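Local coordinates for protein SusD homolog (Bacteroides thetaiotaomicron, PDB 3EHM) that probably binds mucin O-glycans at the outer surface of a gut Bacteroides cell, as a SusD-like lipoprotein that takes part in host glycan utilization, at residues A[197-202]-A[242-247]; A[31-36]-A[339-344]. One frame throughout, in Å; residues are numbered along the deposited sequence.

Interaction 1. Residues A[197-202]-A[242-247]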
ATOM      1  N   VAL A 197      17.490 -14.354  10.099  1.00 17.83           N
ATOM      2  CA  VAL A 197      18.059 -13.660   8.942  1.00 18.24           C
ATOM      3  C   VAL A 197      17.570 -14.207   7.596  1.00 18.46           C
ATOM      4  O   VAL A 197      17.404 -13.449   6.641  1.00 17.47           O
ATOM      5  CB  VAL A 197      19.607 -13.711   8.976  1.00 20.69           C
ATOM      6  CG1 VAL A 197      20.189 -13.054   7.727  1.00 21.88           C
ATOM      7  CG2 VAL A 197      20.117 -13.010  10.225  1.00 20.17           C
ATOM      8  N   GLN A 198      17.350 -15.519   7.516  1.00 17.37           N
ATOM      9  CA  GLN A 198      16.871 -16.134   6.280  1.00 18.57           C
ATOM     10  C   GLN A 198      15.539 -15.524   5.850  1.00 17.54           C
ATOM     11  O   GLN A 198      15.292 -15.345   4.663  1.00 17.36           O
ATOM     12  CB  GLN A 198      16.722 -17.649   6.460  1.00 19.45           C
ATOM     13  CG  GLN A 198      18.048 -18.401   6.465  1.00 23.99           C
ATOM     14  CD  GLN A 198      19.134 -17.662   7.229  1.00 28.67           C
ATOM     15  OE1 GLN A 198      19.876 -16.855   6.657  1.00 32.04           O
ATOM     16  NE2 GLN A 198      19.219 -17.919   8.532  1.00 28.18           N
ATOM     17  N   ASN A 199      14.677 -15.210   6.812  1.00 18.16           N
ATOM     18  CA  ASN A 199      13.402 -14.598   6.474  1.00 16.20           C
ATOM     19  C   ASN A 199      13.628 -13.158   6.018  1.00 15.72           C
ATOM     20  O   ASN A 199      12.961 -12.684   5.104  1.00 14.63           O
ATOM     21  CB  ASN A 199      12.447 -14.653   7.664  1.00 17.22           C
ATOM     22  CG  ASN A 199      11.668 -15.956   7.717  1.00 20.36           C
ATOM     23  OD1 ASN A 199      11.121 -16.327   8.752  1.00 22.29           O
ATOM     24  ND2 ASN A 199      11.612 -16.652   6.588  1.00 18.52           N
ATOM     25  N   TRP A 200      14.575 -12.464   6.642  1.00 14.96           N
ATOM     26  CA  TRP A 200      14.859 -11.095   6.232  1.00 15.35           C
ATOM     27  C   TRP A 200      15.323 -11.085   4.780  1.00 14.88           C
ATOM     28  O   TRP A 200      15.012 -10.162   4.025  1.00 12.83           O
ATOM     29  CB  TRP A 200      15.922 -10.460   7.130  1.00 15.64           C
ATOM     30  CG  TRP A 200      15.340  -9.870   8.374  1.00 16.05           C
ATOM     31  CD1 TRP A 200      15.378 -10.395   9.633  1.00 15.79           C
ATOM     32  CD2 TRP A 200      14.576  -8.660   8.466  1.00 13.94           C
ATOM     33  NE1 TRP A 200      14.683  -9.589  10.504  1.00 12.89           N
ATOM     34  CE2 TRP A 200      14.181  -8.517   9.814  1.00 14.49           C
ATOM     35  CE3 TRP A 200      14.186  -7.684   7.539  1.00 15.81           C
ATOM     36  CZ2 TRP A 200      13.410  -7.435  10.260  1.00 14.08           C
ATOM     37  CZ3 TRP A 200      13.419  -6.608   7.982  1.00 14.61           C
ATOM     38  CH2 TRP A 200      13.041  -6.495   9.332  1.00 13.69           C
ATOM     39  N   VAL A 201      16.062 -12.121   4.391  1.00 14.31           N
ATOM     40  CA  VAL A 201      16.541 -12.229   3.020  1.00 13.92           C
ATOM     41  C   VAL A 201      15.350 -12.420   2.086  1.00 14.15           C
ATOM     42  O   VAL A 201      15.274 -11.802   1.027  1.00 15.69           O
ATOM     43  CB  VAL A 201      17.519 -13.416   2.858  1.00 13.85           C
ATOM     44  CG1 VAL A 201      17.769 -13.691   1.383  1.00 13.36           C
ATOM     45  CG2 VAL A 201      18.839 -13.099   3.564  1.00 14.94           C
ATOM     46  N   LYS A 202      14.413 -13.274   2.484  1.00 14.47           N
ATOM     47  CA  LYS A 202      13.232 -13.514   1.669  1.00 12.98           C
ATOM     48  C   LYS A 202      12.445 -12.222   1.501  1.00 13.23           C
ATOM     49  O   LYS A 202      11.931 -11.940   0.422  1.00 15.22           O
ATOM     50  CB  LYS A 202      12.350 -14.585   2.309  1.00 13.37           C
ATOM     51  CG  LYS A 202      12.991 -15.967   2.319  1.00 13.94           C
ATOM     52  CD  LYS A 202      12.043 -17.005   2.883  1.00 17.84           C
ATOM     53  CE  LYS A 202      12.638 -18.396   2.767  1.00 23.78           C
ATOM     54  NZ  LYS A 202      11.649 -19.429   3.168  1.00 28.50           N
ATOM     55  N   ILE A 242       2.917 -18.530   4.217  1.00 18.42           N
ATOM     56  CA  ILE A 242       2.378 -17.571   5.173  1.00 17.44           C
ATOM     57  C   ILE A 242       3.317 -17.413   6.370  1.00 17.80           C
ATOM     58  O   ILE A 242       3.420 -16.334   6.959  1.00 16.67           O
ATOM     59  CB  ILE A 242       0.974 -18.004   5.648  1.00 17.43           C
ATOM     60  CG1 ILE A 242       0.014 -18.035   4.450  1.00 18.30           C
ATOM     61  CG2 ILE A 242       0.458 -17.040   6.709  1.00 17.14           C
ATOM     62  CD1 ILE A 242      -1.369 -18.584   4.771  1.00 19.55           C
ATOM     63  N   SER A 243       4.021 -18.488   6.712  1.00 18.47           N
ATOM     64  CA  SER A 243       4.950 -18.465   7.839  1.00 18.80           C
ATOM     65  C   SER A 243       6.120 -17.500   7.629  1.00 19.05           C
ATOM     66  O   SER A 243       6.810 -17.145   8.583  1.00 18.87           O
ATOM     67  CB  SER A 243       5.485 -19.878   8.106  1.00 19.14           C
ATOM     68  OG  SER A 243       6.165 -20.392   6.974  1.00 22.39           O
ATOM     69  N   SER A 244       6.342 -17.076   6.387  1.00 17.78           N
ATOM     70  CA  SER A 244       7.431 -16.147   6.083  1.00 18.13           C
ATOM     71  C   SER A 244       6.953 -14.709   5.864  1.00 16.76           C
ATOM     72  O   SER A 244       7.759 -13.819   5.589  1.00 17.36           O
ATOM     73  CB  SER A 244       8.194 -16.613   4.840  1.00 18.94           C
ATOM     74  OG  SER A 244       8.908 -17.811   5.088  1.00 22.11           O
ATOM     75  N   GLU A 245       5.649 -14.480   5.992  1.00 15.84           N
ATOM     76  CA  GLU A 245       5.099 -13.144   5.780  1.00 14.38           C
ATOM     77  C   GLU A 245       5.695 -12.143   6.759  1.00 14.40           C
ATOM     78  O   GLU A 245       6.047 -12.495   7.886  1.00 12.32           O
ATOM     79  CB  GLU A 245       3.573 -13.159   5.928  1.00 14.80           C
ATOM     80  CG  GLU A 245       3.080 -13.295   7.361  1.00 16.04           C
ATOM     81  CD  GLU A 245       1.567 -13.434   7.453  1.00 17.98           C
ATOM     82  OE1 GLU A 245       0.883 -13.322   6.413  1.00 15.63           O
ATOM     83  OE2 GLU A 245       1.061 -13.653   8.575  1.00 18.32           O
ATOM     84  N   ALA A 246       5.805 -10.894   6.322  1.00 13.52           N
ATOM     85  CA  ALA A 246       6.351  -9.842   7.169  1.00 15.21           C
ATOM     86  C   ALA A 246       5.209  -8.997   7.724  1.00 16.06           C
ATOM     87  O   ALA A 246       4.527  -8.292   6.979  1.00 15.13           O
ATOM     88  CB  ALA A 246       7.308  -8.966   6.370  1.00 13.03           C
ATOM     89  N   LYS A 247       4.993  -9.085   9.031  1.00 16.52           N
ATOM     90  CA  LYS A 247       3.943  -8.306   9.671  1.00 16.43           C
ATOM     91  C   LYS A 247       4.393  -7.871  11.055  1.00 16.27           C
ATOM     92  O   LYS A 247       5.300  -8.463  11.641  1.00 14.91           O
ATOM     93  CB  LYS A 247       2.645  -9.117   9.781  1.00 16.05           C
ATOM     94  CG  LYS A 247       2.739 -10.363  10.647  1.00 18.25           C
ATOM     95  CD  LYS A 247       1.371 -11.025  10.789  1.00 19.75           C
ATOM     96  CE  LYS A 247       1.441 -12.290  11.637  1.00 21.65           C
ATOM     97  NZ  LYS A 247       2.238 -13.362  10.973  1.00 22.66           N
TER
HETATM   98  O   HOH W   1       9.736 -18.988   8.909  1.00 23.76           O
HETATM   99  O   HOH W   2       8.459 -18.666   2.008  1.00 19.27           O
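Ser-243 reaches Asn-199 through a water: its carbonyl O stands 4.4 Å from Asn-199 OD1, both are acceptors, and water 1 bridges them. The water donates to Asn-199 OD1 at 3.0 Å, and its second, weak bond to Ser-243 O is longer, at 3.5 Å.

Ser-244 gives the largest share of the buried surface. With chi1 at -68°, OG lies beside the backbone N and anti to the carbonyl carbon, and it meets the amide end of Asn-199. The bond from Asn-199 ND2 to Ser-244 OG measures 3.3 Å, but the angle at the hydrogen is only 122°, so it is strongly bent and weak. Lys-202, one helical turn further on, reaches the same oxygen from another direction. Its chain is fully extended beyond CG and brings NZ to 3.7 Å from Ser-244 OG, beyond hydrogen-bonding range; water 2 joins the two by weak bonds. The hydroxyl therefore has two polar neighbours from helix 197-215, and neither grips it tightly. Ser-244 O is held separately by the hydroxyl of Tyr-193.

This is the N-terminal turn of a helix in the TPR-related helical framework of a SusD homologue, set against a short 3-10 turn that leads into strand 246-248. The turn is recorded by the bond from Glu-245 N to Ile-242 O, 3.1 Å long.

At Glu-245 CB points away from helix 197-215, and OE1 is paired with Arg-343. Ala-246 opens the strand and packs on Tyr-193 and Trp-341. Lys-247 folds back on Glu-245: its NZ forms a 2.7 Å salt bridge to Glu-245 OE2, which accepts through its anti lone pair, and the two cations flanking the carboxylate would be expected to favour its ionised form.

Interaction 2. Residues A[31-36]-A[339-344]; sequences NMQQRV and LYWFRA
The backbone carbonyl of Gln-33 meets the edge of the Trp-341 indole in two ways. Water 3 donates to Gln-33 O at 2.7 Å, and the same water accepts from Trp-341 NE1 at 3.0 Å. The carbonyl oxygen also lies in the plane of the ring, 3.3 Å from Trp-341 CZ2, so both oxygens border the same edge of the indole and its N-H is satisfied by the bridge.

The tryptophan belongs to a classic beta bulge: Trp-341 and Phe-342 together face the single residue Ala-246 of the neighbouring strand, and the chain turns a corner at Trp-341. With chi1 at -72°, CG sits anti to the carbonyl carbon, and the indole projects toward Gln-33 and Val-36 of helix 23-36.

Val-36 covers one face of that indole, its side chain crossing the tryptophan's at about a right angle. The two methyls meet different parts of the indole. CG1, anti to the backbone N (chi1 178°), makes a CH-pi contact with the five-membered ring, 3.9 Å from its centroid and 17° off the normal. Ile-131 of helix 116-140 touches both Val-36 and Trp-341, so the pair is buried where two helices meet the bulge.

The amide of Gln-33 is directed elsewhere, its OE1 accepting from Leu-191 N and its NE2 donating to Tyr-189 O and Phe-29 O; toward the indole the residue offers its CB, 4.2 Å from Trp-341 CH2. Above the CZ2-CH2 rim of the six-membered ring, just outside it, Val-36 CG2 comes to 3.4 Å from Trp-341 CZ2.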
ATOM      1  N   ASN A  31      12.124   1.448  16.760  1.00 13.88           N
ATOM      2  CA  ASN A  31      11.469   2.690  16.364  1.00 14.85           C
ATOM      3  C   ASN A  31      11.264   2.620  14.854  1.00 13.68           C
ATOM      4  O   ASN A  31      10.187   2.937  14.348  1.00 11.52           O
ATOM      5  CB  ASN A  31      12.346   3.899  16.719  1.00 19.47           C
ATOM      6  CG  ASN A  31      11.709   5.231  16.326  1.00 24.66           C
ATOM      7  OD1 ASN A  31      12.325   6.291  16.463  1.00 29.34           O
ATOM      8  ND2 ASN A  31      10.475   5.182  15.844  1.00 25.68           N
HETATM    9  N   MSE A  32      12.301   2.186  14.142  1.00 13.11           N
HETATM   10  CA  MSE A  32      12.230   2.063  12.687  1.00 13.49           C
HETATM   11  C   MSE A  32      11.078   1.172  12.244  1.00 12.14           C
HETATM   12  O   MSE A  32      10.302   1.533  11.359  1.00 11.29           O
HETATM   13  CB  MSE A  32      13.533   1.480  12.118  1.00 13.82           C
HETATM   14  CG  MSE A  32      14.700   2.450  12.055  1.00 17.12           C
HETATM   15 SE   MSE A  32      16.177   1.665  11.054  1.00 17.89          SE
HETATM   16  CE  MSE A  32      15.377   1.708   9.289  1.00 15.86           C
ATOM     17  N   GLN A  33      10.979  -0.003  12.858  1.00 12.42           N
ATOM     18  CA  GLN A  33       9.935  -0.956  12.511  1.00 12.31           C
ATOM     19  C   GLN A  33       8.527  -0.407  12.705  1.00 11.58           C
ATOM     20  O   GLN A  33       7.628  -0.694  11.913  1.00 11.84           O
ATOM     21  CB  GLN A  33      10.114  -2.234  13.329  1.00 13.03           C
ATOM     22  CG  GLN A  33      11.435  -2.926  13.053  1.00 13.80           C
ATOM     23  CD  GLN A  33      11.689  -4.082  13.990  1.00 15.91           C
ATOM     24  OE1 GLN A  33      11.146  -5.171  13.814  1.00 16.41           O
ATOM     25  NE2 GLN A  33      12.511  -3.845  15.005  1.00 14.88           N
ATOM     26  N   GLN A  34       8.334   0.379  13.754  1.00 11.74           N
ATOM     27  CA  GLN A  34       7.022   0.951  14.021  1.00 12.92           C
ATOM     28  C   GLN A  34       6.707   2.110  13.082  1.00 12.99           C
ATOM     29  O   GLN A  34       5.570   2.570  13.028  1.00 14.34           O
ATOM     30  CB  GLN A  34       6.951   1.445  15.462  1.00 14.15           C
ATOM     31  CG  GLN A  34       7.172   0.357  16.487  1.00 16.44           C
ATOM     32  CD  GLN A  34       7.299   0.918  17.880  1.00 17.37           C
ATOM     33  OE1 GLN A  34       6.328   1.410  18.451  1.00 17.44           O
ATOM     34  NE2 GLN A  34       8.507   0.862  18.433  1.00 14.71           N
ATOM     35  N   ARG A  35       7.714   2.578  12.348  1.00 11.45           N
ATOM     36  CA  ARG A  35       7.544   3.703  11.428  1.00 13.64           C
ATOM     37  C   ARG A  35       7.234   3.341   9.976  1.00 14.31           C
ATOM     38  O   ARG A  35       6.661   4.153   9.246  1.00 16.09           O
ATOM     39  CB  ARG A  35       8.798   4.583  11.442  1.00 15.69           C
ATOM     40  CG  ARG A  35       9.079   5.256  12.769  1.00 19.74           C
ATOM     41  CD  ARG A  35       8.006   6.263  13.118  1.00 24.17           C
ATOM     42  NE  ARG A  35       8.331   6.965  14.354  1.00 26.10           N
ATOM     43  CZ  ARG A  35       7.666   8.019  14.811  1.00 27.66           C
ATOM     44  NH1 ARG A  35       6.634   8.498  14.130  1.00 27.29           N
ATOM     45  NH2 ARG A  35       8.039   8.594  15.949  1.00 27.64           N
ATOM     46  N   VAL A  36       7.632   2.148   9.542  1.00 12.47           N
ATOM     47  CA  VAL A  36       7.383   1.728   8.160  1.00 13.48           C
ATOM     48  C   VAL A  36       5.931   2.035   7.801  1.00 13.93           C
ATOM     49  O   VAL A  36       5.648   2.675   6.789  1.00 14.77           O
ATOM     50  CB  VAL A  36       7.677   0.232   7.987  1.00 12.47           C
ATOM     51  CG1 VAL A  36       7.367  -0.205   6.558  1.00 11.92           C
ATOM     52  CG2 VAL A  36       9.140  -0.034   8.322  1.00 13.61           C
ATOM     53  N   LEU A 339      -0.259  -5.236  11.223  1.00 14.95           N
ATOM     54  CA  LEU A 339      -0.235  -4.401  10.031  1.00 15.74           C
ATOM     55  C   LEU A 339       0.714  -5.210   9.160  1.00 15.69           C
ATOM     56  O   LEU A 339       1.723  -5.719   9.650  1.00 14.86           O
ATOM     57  CB  LEU A 339       0.337  -3.013  10.325  1.00 16.77           C
ATOM     58  CG  LEU A 339      -0.616  -2.083  11.085  1.00 19.65           C
ATOM     59  CD1 LEU A 339      -0.023  -0.684  11.154  1.00 20.71           C
ATOM     60  CD2 LEU A 339      -1.961  -2.042  10.378  1.00 19.38           C
ATOM     61  N   TYR A 340       0.391  -5.344   7.880  1.00 14.98           N
ATOM     62  CA  TYR A 340       1.200  -6.156   6.983  1.00 15.84           C
ATOM     63  C   TYR A 340       2.121  -5.390   6.041  1.00 16.62           C
ATOM     64  O   TYR A 340       1.695  -4.448   5.377  1.00 16.57           O
ATOM     65  CB  TYR A 340       0.277  -7.049   6.159  1.00 17.11           C
ATOM     66  CG  TYR A 340      -0.645  -7.903   6.993  1.00 18.38           C
ATOM     67  CD1 TYR A 340      -0.219  -9.127   7.505  1.00 18.64           C
ATOM     68  CD2 TYR A 340      -1.947  -7.490   7.267  1.00 18.52           C
ATOM     69  CE1 TYR A 340      -1.070  -9.922   8.264  1.00 19.75           C
ATOM     70  CE2 TYR A 340      -2.806  -8.273   8.027  1.00 19.82           C
ATOM     71  CZ  TYR A 340      -2.362  -9.488   8.519  1.00 19.30           C
ATOM     72  OH  TYR A 340      -3.218 -10.279   9.247  1.00 22.01           O
ATOM     73  N   TRP A 341       3.379  -5.821   5.988  1.00 16.98           N
ATOM     74  CA  TRP A 341       4.390  -5.222   5.119  1.00 15.97           C
ATOM     75  C   TRP A 341       4.435  -5.976   3.790  1.00 17.55           C
ATOM     76  O   TRP A 341       4.484  -5.370   2.713  1.00 17.39           O
ATOM     77  CB  TRP A 341       5.778  -5.316   5.756  1.00 17.13           C
ATOM     78  CG  TRP A 341       6.031  -4.420   6.930  1.00 15.84           C
ATOM     79  CD1 TRP A 341       5.133  -3.617   7.575  1.00 16.59           C
ATOM     80  CD2 TRP A 341       7.273  -4.274   7.624  1.00 14.07           C
ATOM     81  NE1 TRP A 341       5.743  -2.982   8.634  1.00 16.10           N
ATOM     82  CE2 TRP A 341       7.057  -3.369   8.685  1.00 15.21           C
ATOM     83  CE3 TRP A 341       8.550  -4.825   7.452  1.00 13.54           C
ATOM     84  CZ2 TRP A 341       8.071  -3.001   9.573  1.00 14.99           C
ATOM     85  CZ3 TRP A 341       9.558  -4.459   8.333  1.00 15.03           C
ATOM     86  CH2 TRP A 341       9.312  -3.556   9.382  1.00 17.01           C
ATOM     87  N   PHE A 342       4.433  -7.303   3.873  1.00 16.57           N
ATOM     88  CA  PHE A 342       4.487  -8.131   2.671  1.00 17.48           C
ATOM     89  C   PHE A 342       3.954  -9.527   2.977  1.00 16.53           C
ATOM     90  O   PHE A 342       4.386 -10.163   3.935  1.00 16.25           O
ATOM     91  CB  PHE A 342       5.933  -8.220   2.168  1.00 15.65           C
ATOM     92  CG  PHE A 342       6.049  -8.517   0.693  1.00 17.79           C
ATOM     93  CD1 PHE A 342       5.598  -9.725   0.172  1.00 17.27           C
ATOM     94  CD2 PHE A 342       6.596  -7.577  -0.175  1.00 16.09           C
ATOM     95  CE1 PHE A 342       5.689  -9.992  -1.198  1.00 16.95           C
ATOM     96  CE2 PHE A 342       6.691  -7.833  -1.546  1.00 16.27           C
ATOM     97  CZ  PHE A 342       6.235  -9.044  -2.056  1.00 15.55           C
ATOM     98  N   ARG A 343       3.022 -10.005   2.157  1.00 14.77           N
ATOM     99  CA  ARG A 343       2.439 -11.324   2.374  1.00 14.44           C
ATOM    100  C   ARG A 343       2.694 -12.272   1.217  1.00 13.34           C
ATOM    101  O   ARG A 343       2.927 -11.845   0.087  1.00 11.65           O
ATOM    102  CB  ARG A 343       0.934 -11.203   2.614  1.00 14.34           C
ATOM    103  CG  ARG A 343       0.571 -10.097   3.593  1.00 15.65           C
ATOM    104  CD  ARG A 343      -0.851 -10.241   4.101  1.00 17.86           C
ATOM    105  NE  ARG A 343      -0.987 -11.368   5.022  1.00 16.65           N
ATOM    106  CZ  ARG A 343      -2.104 -11.660   5.678  1.00 17.96           C
ATOM    107  NH1 ARG A 343      -3.185 -10.907   5.514  1.00 16.60           N
ATOM    108  NH2 ARG A 343      -2.140 -12.697   6.504  1.00 15.38           N
ATOM    109  N   ALA A 344       2.630 -13.568   1.506  1.00 14.56           N
ATOM    110  CA  ALA A 344       2.871 -14.590   0.496  1.00 15.17           C
ATOM    111  C   ALA A 344       1.968 -14.459  -0.729  1.00 13.88           C
ATOM    112  O   ALA A 344       2.411 -14.671  -1.860  1.00 12.72           O
ATOM    113  CB  ALA A 344       2.715 -15.978   1.119  1.00 15.60           C
TER
HETATM  114  O   HOH W   3       5.206  -0.771  10.626  1.00  7.39           O

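Overall arrangement
The two contacts lie about 12 Å apart, centre to centre, on the same side of the chain's centre, and are joined by the two-stranded antiparallel sheet of strands 246-248 and 339-342. Two probable backbone hydrogen bonds, Ala-246 N to Phe-342 O and Ala-246 O to Trp-341 N, each 2.9 Å, link them directly. In chain order come 31-36, 197-202, 242-247 and 339-344, so both segments of interaction 1 fall between those of interaction 2. One strand reaches helix 197-215 through the turn before it, the other meets helix 23-36, and the small sheet thus connects sequence-distant helices of this largely helical protein.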